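Local coordinates for protein pumilio homolog 23 (Arabidopsis thaliana, PDB 5WZJ) that binds RNA sequence-specifically through pumilio repeats stacked into a curved superhelix, recognising 18S rRNA and probably regulating translation and mRNA stability, at residues W344-L355 / H376-A387. Numbering follows the deposited sequence.
Sequences WEELAPRFKDLL and HENKCCEALVGA
Helix-helix packing within the pumilio-repeat superhelix joins W344 and F351, on the kinked run of helix 337-347 and helix 351-356, to helix 377-388. Short axes fitted to 351-355 and 377-387 cross at -60° and approach to 9.2 Å, close enough for side chains to interlock. F351 is a knob in a hole formed by C380, A383, L384 and A387: its CB lies 3.6 Å from A387 CB, while CD2 presents the ring edge, in plane, to L384 N at 3.7 Å. L384 N is already hydrogen-bonded to C380 O within its helix, so the ring meets a satisfied backbone. V363 and L366 of the connecting helix 360-373 also touch F351, placing the knob in the interior.

W344 forms the other half of the contact. With CG anti to the backbone N (chi1 -171°), the indole reaches across to H376, K379 and C380. The CD methylene of K379 lies over one face, 4.0 Å from the six-membered-ring centroid, a CH-pi contact. H376 CD2 comes to 3.7 Å from W344 CG, the two ring planes inclined at 51°, an oblique aromatic pair. A348 CB lies against the face opposite K379, and C380 SG adds an oblique sulfur-aromatic contact 3.8 Å from W344 CD1. An alanine at W344 would remove the indole and would probably open a gap between A348 and the H376-K379-C380 side, leaving the K379 methylenes without their aromatic face.

Farther along, the CD1 methyls of L355 and L384 meet. The interface therefore relies on shape and dispersion rather than polar pairing; the indole NE1, buried against K379 CB, has no hydrogen-bond partner in the model, a probable energetic cost of the aromatic packing.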
# COMPACT_ATOMS: atom_id res chain seq x y z
N TRP A 344 -19.65 13.86 -8.16
CA TRP A 344 -20.68 13.93 -7.13
C TRP A 344 -22.06 13.65 -7.72
O TRP A 344 -22.86 12.92 -7.11
CB TRP A 344 -20.66 15.30 -6.45
CG TRP A 344 -21.55 15.39 -5.25
CD1 TRP A 344 -21.27 14.96 -3.99
CD2 TRP A 344 -22.86 15.95 -5.21
NE1 TRP A 344 -22.34 15.21 -3.15
CE2 TRP A 344 -23.33 15.82 -3.89
CE3 TRP A 344 -23.68 16.54 -6.17
CZ2 TRP A 344 -24.58 16.26 -3.50
CZ3 TRP A 344 -24.93 16.98 -5.78
CH2 TRP A 344 -25.37 16.84 -4.46
N GLU A 345 -22.34 14.17 -8.91
CA GLU A 345 -23.65 13.94 -9.53
C GLU A 345 -23.87 12.46 -9.84
O GLU A 345 -24.98 11.95 -9.65
CB GLU A 345 -23.78 14.77 -10.80
CG GLU A 345 -23.96 16.26 -10.54
CD GLU A 345 -23.87 17.09 -11.82
OE1 GLU A 345 -23.96 16.50 -12.92
OE2 GLU A 345 -23.70 18.32 -11.72
N GLU A 346 -22.84 11.76 -10.32
CA GLU A 346 -23.06 10.37 -10.72
C GLU A 346 -23.14 9.43 -9.52
O GLU A 346 -23.82 8.40 -9.60
CB GLU A 346 -21.96 9.90 -11.68
CG GLU A 346 -21.89 10.63 -13.03
CD GLU A 346 -21.04 9.88 -14.07
OE1 GLU A 346 -21.09 8.63 -14.09
OE2 GLU A 346 -20.31 10.53 -14.86
N LEU A 347 -22.46 9.75 -8.42
CA LEU A 347 -22.25 8.80 -7.33
C LEU A 347 -22.93 9.17 -6.01
O LEU A 347 -23.36 8.27 -5.28
CB LEU A 347 -20.75 8.64 -7.06
CG LEU A 347 -19.91 8.05 -8.19
CD1 LEU A 347 -18.43 8.15 -7.87
CD2 LEU A 347 -20.33 6.61 -8.44
N ALA A 348 -22.99 10.45 -5.66
CA ALA A 348 -23.54 10.82 -4.36
C ALA A 348 -24.99 10.37 -4.16
O ALA A 348 -25.29 9.84 -3.08
CB ALA A 348 -23.42 12.34 -4.14
N PRO A 349 -25.91 10.51 -5.14
CA PRO A 349 -27.26 9.95 -4.96
C PRO A 349 -27.29 8.46 -4.64
O PRO A 349 -28.31 7.94 -4.19
CB PRO A 349 -27.94 10.21 -6.31
CG PRO A 349 -27.18 11.33 -6.92
CD PRO A 349 -25.78 11.20 -6.44
N ARG A 350 -26.18 7.76 -4.90
CA ARG A 350 -26.11 6.31 -4.73
C ARG A 350 -25.17 5.89 -3.62
O ARG A 350 -24.71 4.75 -3.61
CB ARG A 350 -25.70 5.65 -6.04
CG ARG A 350 -26.45 6.14 -7.25
CD ARG A 350 -27.90 5.68 -7.22
NE ARG A 350 -28.13 4.55 -8.11
CZ ARG A 350 -28.12 4.63 -9.44
NH1 ARG A 350 -27.88 5.78 -10.05
NH2 ARG A 350 -28.36 3.54 -10.17
N PHE A 351 -24.85 6.81 -2.69
CA PHE A 351 -24.02 6.45 -1.54
C PHE A 351 -24.61 5.26 -0.80
O PHE A 351 -23.88 4.37 -0.36
CB PHE A 351 -23.89 7.63 -0.59
CG PHE A 351 -22.69 8.51 -0.83
CD1 PHE A 351 -21.94 8.39 -1.99
CD2 PHE A 351 -22.31 9.45 0.11
CE1 PHE A 351 -20.84 9.21 -2.20
CE2 PHE A 351 -21.22 10.27 -0.09
CZ PHE A 351 -20.48 10.15 -1.25
N LYS A 352 -25.93 5.25 -0.64
CA LYS A 352 -26.57 4.17 0.10
C LYS A 352 -26.36 2.83 -0.60
O LYS A 352 -25.94 1.85 0.03
CB LYS A 352 -28.07 4.45 0.27
CG LYS A 352 -28.80 3.45 1.16
CD LYS A 352 -30.32 3.67 1.12
CE LYS A 352 -31.01 3.17 2.39
NZ LYS A 352 -30.50 1.84 2.83
N ASP A 353 -26.64 2.78 -1.90
CA ASP A 353 -26.38 1.59 -2.70
C ASP A 353 -24.94 1.12 -2.52
O ASP A 353 -24.69 -0.07 -2.26
CB ASP A 353 -26.63 1.88 -4.18
CG ASP A 353 -27.97 2.52 -4.43
OD1 ASP A 353 -28.14 3.73 -4.15
OD2 ASP A 353 -28.86 1.81 -4.93
N LEU A 354 -23.99 2.04 -2.64
CA LEU A 354 -22.58 1.66 -2.55
C LEU A 354 -22.26 1.05 -1.20
O LEU A 354 -21.58 0.02 -1.12
CB LEU A 354 -21.70 2.88 -2.83
CG LEU A 354 -21.72 3.41 -4.27
CD1 LEU A 354 -20.97 4.73 -4.39
CD2 LEU A 354 -21.14 2.39 -5.23
N LEU A 355 -22.77 1.64 -0.11
CA LEU A 355 -22.52 1.08 1.21
C LEU A 355 -23.21 -0.27 1.38
O LEU A 355 -22.63 -1.20 1.95
CB LEU A 355 -22.98 2.05 2.30
CG LEU A 355 -22.22 3.38 2.38
CD1 LEU A 355 -22.92 4.30 3.36
CD2 LEU A 355 -20.77 3.16 2.79
N HIS A 376 -17.49 20.62 -2.76
CA HIS A 376 -18.56 19.69 -2.38
C HIS A 376 -18.33 19.05 -1.02
O HIS A 376 -18.86 17.97 -0.74
CB HIS A 376 -18.75 18.59 -3.43
CG HIS A 376 -19.18 19.09 -4.78
ND1 HIS A 376 -18.41 19.94 -5.54
CD2 HIS A 376 -20.32 18.86 -5.49
CE1 HIS A 376 -19.05 20.21 -6.67
NE2 HIS A 376 -20.20 19.56 -6.66
N GLU A 377 -17.53 19.69 -0.16
CA GLU A 377 -17.22 19.11 1.15
C GLU A 377 -18.49 18.88 1.95
O GLU A 377 -18.76 17.76 2.42
CB GLU A 377 -16.27 20.02 1.92
CG GLU A 377 -14.98 20.36 1.21
CD GLU A 377 -14.96 21.79 0.72
OE1 GLU A 377 -15.93 22.21 0.05
OE2 GLU A 377 -13.98 22.50 1.02
N ASN A 378 -19.29 19.93 2.13
CA ASN A 378 -20.51 19.80 2.91
C ASN A 378 -21.48 18.84 2.24
O ASN A 378 -22.11 18.02 2.92
CB ASN A 378 -21.16 21.17 3.11
CG ASN A 378 -22.21 21.16 4.21
OD1 ASN A 378 -21.90 20.93 5.38
ND2 ASN A 378 -23.45 21.42 3.84
N LYS A 379 -21.58 18.90 0.91
CA LYS A 379 -22.47 17.98 0.20
C LYS A 379 -22.07 16.52 0.41
O LYS A 379 -22.93 15.65 0.53
CB LYS A 379 -22.49 18.32 -1.29
CG LYS A 379 -23.39 19.50 -1.66
CD LYS A 379 -23.17 19.89 -3.11
CE LYS A 379 -23.86 21.20 -3.48
NZ LYS A 379 -25.29 20.97 -3.79
N CYS A 380 -20.76 16.24 0.43
CA CYS A 380 -20.31 14.87 0.65
C CYS A 380 -20.62 14.40 2.07
O CYS A 380 -21.10 13.28 2.28
CB CYS A 380 -18.81 14.75 0.37
SG CYS A 380 -18.46 14.72 -1.42
N CYS A 381 -20.32 15.24 3.07
CA CYS A 381 -20.60 14.86 4.45
C CYS A 381 -22.09 14.63 4.68
O CYS A 381 -22.48 13.66 5.34
CB CYS A 381 -20.09 15.95 5.40
SG CYS A 381 -18.29 16.20 5.39
N GLU A 382 -22.94 15.49 4.12
CA GLU A 382 -24.38 15.34 4.32
C GLU A 382 -24.92 14.15 3.56
O GLU A 382 -25.82 13.45 4.04
CB GLU A 382 -25.13 16.62 3.92
CG GLU A 382 -24.93 17.77 4.90
CD GLU A 382 -25.40 17.42 6.31
OE1 GLU A 382 -26.41 16.68 6.43
OE2 GLU A 382 -24.75 17.88 7.29
N ALA A 383 -24.40 13.89 2.35
CA ALA A 383 -24.84 12.72 1.60
C ALA A 383 -24.52 11.43 2.36
O ALA A 383 -25.30 10.48 2.34
CB ALA A 383 -24.20 12.70 0.21
N LEU A 384 -23.36 11.39 3.04
CA LEU A 384 -23.01 10.21 3.82
C LEU A 384 -23.99 10.01 4.98
O LEU A 384 -24.45 8.89 5.22
CB LEU A 384 -21.58 10.32 4.35
CG LEU A 384 -21.17 9.17 5.27
CD1 LEU A 384 -21.29 7.80 4.58
CD2 LEU A 384 -19.76 9.38 5.83
N VAL A 385 -24.32 11.08 5.71
CA VAL A 385 -25.29 10.96 6.81
C VAL A 385 -26.61 10.39 6.30
O VAL A 385 -27.16 9.44 6.87
CB VAL A 385 -25.53 12.30 7.50
CG1 VAL A 385 -26.55 12.11 8.62
CG2 VAL A 385 -24.23 12.90 8.04
N GLY A 386 -27.14 10.99 5.23
CA GLY A 386 -28.41 10.56 4.69
C GLY A 386 -28.38 9.14 4.15
O GLY A 386 -29.40 8.45 4.17
N ALA A 387 -27.22 8.69 3.68
CA ALA A 387 -27.13 7.31 3.22
C ALA A 387 -27.21 6.32 4.37
O ALA A 387 -27.66 5.18 4.17
CB ALA A 387 -25.82 7.10 2.45